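Local coordinates for membrane-fusion protein (Streptococcus pneumoniae, PDB 5XU0) that probably serves as the membrane fusion subunit of a MacAB-like efflux pump, forming part of a channel for exported substrates, at residues S48-V62 and A126-M140. The protein carries 2 engineered substitutions. Sequence-based numbering, arbitrary orientation.
Sequences SSEAQAAYDSASRAV and AAAQLSKAQSQLDAM. Engineered in segment 126-140: Met-140 (natural residue Thr).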
# COMPACT_ATOMS: atom_id res chain seq x y z
N SER B 48 17.34 -16.82 -11.01
CA SER B 48 17.03 -16.63 -12.42
C SER B 48 16.26 -17.79 -13.04
O SER B 48 16.27 -17.94 -14.26
CB SER B 48 18.33 -16.39 -13.20
OG SER B 48 19.35 -17.28 -12.77
N SER B 49 15.57 -18.60 -12.23
CA SER B 49 14.88 -19.78 -12.73
C SER B 49 13.77 -19.43 -13.72
O SER B 49 13.84 -19.80 -14.90
CB SER B 49 14.29 -20.59 -11.57
OG SER B 49 15.32 -21.20 -10.81
N GLU B 50 12.74 -18.73 -13.24
CA GLU B 50 11.61 -18.38 -14.10
C GLU B 50 12.06 -17.61 -15.33
O GLU B 50 11.54 -17.83 -16.43
CB GLU B 50 10.58 -17.55 -13.31
CG GLU B 50 9.95 -18.27 -12.14
CD GLU B 50 8.92 -17.42 -11.43
OE1 GLU B 50 8.40 -17.85 -10.38
OE2 GLU B 50 8.62 -16.31 -11.93
N ALA B 51 13.03 -16.71 -15.17
CA ALA B 51 13.54 -15.98 -16.33
C ALA B 51 14.19 -16.92 -17.33
O ALA B 51 14.03 -16.75 -18.54
CB ALA B 51 14.53 -14.91 -15.86
N GLN B 52 14.91 -17.93 -16.83
CA GLN B 52 15.47 -18.96 -17.71
C GLN B 52 14.38 -19.66 -18.50
O GLN B 52 14.42 -19.71 -19.73
CB GLN B 52 16.26 -19.98 -16.88
CG GLN B 52 17.69 -19.61 -16.57
CD GLN B 52 18.42 -20.75 -15.88
OE1 GLN B 52 18.40 -21.89 -16.35
NE2 GLN B 52 19.06 -20.44 -14.75
N ALA B 53 13.39 -20.22 -17.79
CA ALA B 53 12.29 -20.91 -18.45
C ALA B 53 11.62 -20.02 -19.49
O ALA B 53 11.25 -20.49 -20.57
CB ALA B 53 11.27 -21.39 -17.42
N ALA B 54 11.49 -18.73 -19.19
CA ALA B 54 10.93 -17.79 -20.15
C ALA B 54 11.80 -17.69 -21.40
O ALA B 54 11.29 -17.70 -22.52
CB ALA B 54 10.77 -16.41 -19.50
N TYR B 55 13.12 -17.60 -21.21
CA TYR B 55 14.02 -17.57 -22.36
C TYR B 55 13.86 -18.82 -23.22
O TYR B 55 13.77 -18.73 -24.45
CB TYR B 55 15.47 -17.42 -21.88
CG TYR B 55 16.49 -17.25 -22.99
CD1 TYR B 55 16.99 -16.00 -23.32
CD2 TYR B 55 16.97 -18.35 -23.69
CE1 TYR B 55 17.93 -15.84 -24.33
CE2 TYR B 55 17.91 -18.21 -24.69
CZ TYR B 55 18.39 -16.95 -25.01
OH TYR B 55 19.32 -16.80 -26.01
N ASP B 56 13.82 -19.99 -22.58
CA ASP B 56 13.70 -21.24 -23.32
C ASP B 56 12.40 -21.30 -24.11
O ASP B 56 12.39 -21.53 -25.32
CB ASP B 56 13.81 -22.43 -22.36
CG ASP B 56 15.21 -22.61 -21.82
OD1 ASP B 56 16.17 -22.15 -22.47
OD2 ASP B 56 15.36 -23.20 -20.73
N SER B 57 11.27 -21.08 -23.42
CA SER B 57 9.97 -21.10 -24.09
C SER B 57 9.91 -20.08 -25.22
O SER B 57 9.24 -20.32 -26.24
CB SER B 57 8.86 -20.86 -23.08
OG SER B 57 7.68 -20.36 -23.71
N ALA B 58 10.61 -18.96 -25.08
CA ALA B 58 10.62 -17.96 -26.14
C ALA B 58 11.41 -18.45 -27.35
O ALA B 58 10.96 -18.30 -28.49
CB ALA B 58 11.19 -16.65 -25.61
N SER B 59 12.59 -19.02 -27.11
CA SER B 59 13.36 -19.58 -28.22
C SER B 59 12.57 -20.67 -28.93
O SER B 59 12.60 -20.76 -30.17
CB SER B 59 14.70 -20.12 -27.72
OG SER B 59 14.55 -20.78 -26.47
N ARG B 60 11.85 -21.51 -28.18
CA ARG B 60 10.98 -22.50 -28.80
C ARG B 60 9.84 -21.83 -29.56
O ARG B 60 9.33 -22.40 -30.54
CB ARG B 60 10.43 -23.46 -27.75
CG ARG B 60 11.50 -24.22 -27.00
CD ARG B 60 10.95 -25.48 -26.36
NE ARG B 60 9.98 -25.17 -25.32
CZ ARG B 60 10.30 -24.91 -24.06
NH1 ARG B 60 11.58 -24.92 -23.69
NH2 ARG B 60 9.36 -24.64 -23.17
N ALA B 61 9.41 -20.64 -29.13
CA ALA B 61 8.42 -19.90 -29.90
C ALA B 61 8.98 -19.48 -31.25
O ALA B 61 8.29 -19.58 -32.27
CB ALA B 61 7.95 -18.68 -29.11
N VAL B 62 10.24 -19.03 -31.28
CA VAL B 62 10.85 -18.68 -32.57
C VAL B 62 11.07 -19.93 -33.41
O VAL B 62 10.94 -19.90 -34.64
CB VAL B 62 12.16 -17.91 -32.35
CG1 VAL B 62 12.57 -17.19 -33.63
CG2 VAL B 62 12.02 -16.94 -31.19
N ALA B 126 7.13 -13.64 -31.36
CA ALA B 126 8.07 -14.56 -30.72
C ALA B 126 9.42 -13.89 -30.49
O ALA B 126 10.07 -14.11 -29.46
CB ALA B 126 8.22 -15.82 -31.56
N ALA B 127 9.87 -13.08 -31.45
CA ALA B 127 11.13 -12.36 -31.27
C ALA B 127 11.05 -11.37 -30.12
O ALA B 127 11.92 -11.33 -29.25
CB ALA B 127 11.52 -11.65 -32.57
N ALA B 128 9.99 -10.56 -30.10
CA ALA B 128 9.81 -9.59 -29.02
C ALA B 128 9.77 -10.29 -27.67
O ALA B 128 10.42 -9.85 -26.71
CB ALA B 128 8.55 -8.77 -29.26
N GLN B 129 8.99 -11.37 -27.57
CA GLN B 129 8.95 -12.15 -26.34
C GLN B 129 10.34 -12.64 -25.95
O GLN B 129 10.72 -12.60 -24.77
CB GLN B 129 7.98 -13.33 -26.51
CG GLN B 129 8.09 -14.41 -25.44
CD GLN B 129 7.15 -15.58 -25.69
OE1 GLN B 129 6.26 -15.50 -26.55
NE2 GLN B 129 7.33 -16.66 -24.94
N LEU B 130 11.12 -13.09 -26.94
CA LEU B 130 12.47 -13.57 -26.67
C LEU B 130 13.33 -12.48 -26.05
O LEU B 130 13.94 -12.69 -25.00
CB LEU B 130 13.11 -14.10 -27.95
CG LEU B 130 14.58 -14.49 -27.80
CD1 LEU B 130 14.71 -15.81 -27.03
CD2 LEU B 130 15.28 -14.57 -29.15
N SER B 131 13.39 -11.31 -26.69
CA SER B 131 14.22 -10.24 -26.15
C SER B 131 13.72 -9.76 -24.79
O SER B 131 14.53 -9.38 -23.93
CB SER B 131 14.30 -9.08 -27.14
OG SER B 131 13.02 -8.75 -27.64
N LYS B 132 12.40 -9.78 -24.57
CA LYS B 132 11.88 -9.53 -23.23
C LYS B 132 12.47 -10.50 -22.22
O LYS B 132 12.85 -10.10 -21.11
CB LYS B 132 10.35 -9.63 -23.23
CG LYS B 132 9.69 -9.03 -22.00
CD LYS B 132 8.50 -9.86 -21.55
CE LYS B 132 7.57 -9.06 -20.64
NZ LYS B 132 6.54 -9.92 -19.98
N ALA B 133 12.58 -11.77 -22.60
CA ALA B 133 13.22 -12.75 -21.73
C ALA B 133 14.71 -12.47 -21.56
O ALA B 133 15.27 -12.73 -20.49
CB ALA B 133 13.00 -14.16 -22.26
N GLN B 134 15.37 -11.95 -22.60
CA GLN B 134 16.80 -11.65 -22.50
C GLN B 134 17.05 -10.54 -21.49
O GLN B 134 17.86 -10.68 -20.56
CB GLN B 134 17.34 -11.27 -23.88
CG GLN B 134 17.46 -12.44 -24.87
CD GLN B 134 17.66 -11.98 -26.31
OE1 GLN B 134 17.59 -10.79 -26.61
NE2 GLN B 134 17.90 -12.94 -27.20
N SER B 135 16.34 -9.41 -21.65
CA SER B 135 16.55 -8.28 -20.75
C SER B 135 16.03 -8.57 -19.35
O SER B 135 16.59 -8.06 -18.37
CB SER B 135 15.88 -7.03 -21.33
OG SER B 135 14.50 -7.26 -21.55
N GLN B 136 14.97 -9.37 -19.21
CA GLN B 136 14.59 -9.78 -17.87
C GLN B 136 15.62 -10.73 -17.28
O GLN B 136 15.77 -10.80 -16.06
CB GLN B 136 13.21 -10.44 -17.86
CG GLN B 136 12.50 -10.32 -16.52
CD GLN B 136 11.65 -11.53 -16.17
OE1 GLN B 136 11.22 -12.28 -17.05
NE2 GLN B 136 11.40 -11.72 -14.87
N LEU B 137 16.35 -11.44 -18.13
CA LEU B 137 17.37 -12.36 -17.64
C LEU B 137 18.57 -11.61 -17.07
O LEU B 137 19.01 -11.89 -15.96
CB LEU B 137 17.81 -13.30 -18.76
CG LEU B 137 18.40 -14.63 -18.34
CD1 LEU B 137 17.83 -15.11 -17.02
CD2 LEU B 137 18.06 -15.61 -19.41
N ASP B 138 19.10 -10.64 -17.82
CA ASP B 138 20.21 -9.90 -17.24
C ASP B 138 19.76 -8.93 -16.15
O ASP B 138 20.61 -8.43 -15.40
CB ASP B 138 21.01 -9.16 -18.32
CG ASP B 138 20.15 -8.26 -19.19
OD1 ASP B 138 19.28 -7.55 -18.66
OD2 ASP B 138 20.37 -8.26 -20.42
N ALA B 139 18.46 -8.66 -16.03
CA ALA B 139 17.94 -7.85 -14.93
C ALA B 139 17.90 -8.60 -13.60
O ALA B 139 17.34 -8.07 -12.63
CB ALA B 139 16.55 -7.32 -15.27
N MSE B 140 18.45 -9.81 -13.53
CA MSE B 140 18.45 -10.59 -12.30
C MSE B 140 19.80 -10.48 -11.61
O MSE B 140 20.06 -11.13 -10.60
CB MSE B 140 18.12 -12.05 -12.60
CG MSE B 140 16.81 -12.23 -13.35
SE MSE B 140 15.29 -11.62 -12.31
CE MSE B 140 15.17 -13.16 -11.14
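Tyr-55 packs as a knob into a hole formed by Leu-130, Ala-133, Gln-134 and Leu-137. Leu-130 CD1 sits over one face of the Tyr-55 ring, 4.3 Å from the centroid, a CH-pi contact. Gln-134 reaches the ring edge, with its CG 3.5 Å from Tyr-55 CE1. Its amide plane is turned 35° from the ring. Tyr-55 has CG anti to the backbone N (chi1 -175°), which swings the ring alongside the opposite helix. Leu-137 forks: CD2 touches Tyr-55 CB, and CD1 lies 3.5 Å from Ala-51 CB. Alanines fill much of the rest of the seam. Ala-133 CB rests 3.6 Å from Tyr-55 CA, and Ala-58 CB lies 3.5 Å from Leu-130 CA. Gln-129 lays its CG against Ala-58 CB. Further along, Ala-126 CB meets Ala-61 CB at 3.8 Å. These small side chains let the axes approach to 8.3 Å. No hydrogen bond crosses the seam. Arg-60 NH2 forms a salt bridge with Asp-125 OD1 of a second subunit. Near the helix ends, the engineered Met-140, a selenomethionine, brings CE against Ser-48 CA. The helices run antiparallel at 159°, as in the alpha-helical hairpin of membrane fusion proteins, which here projects from the beta-rich lipoyl-like region.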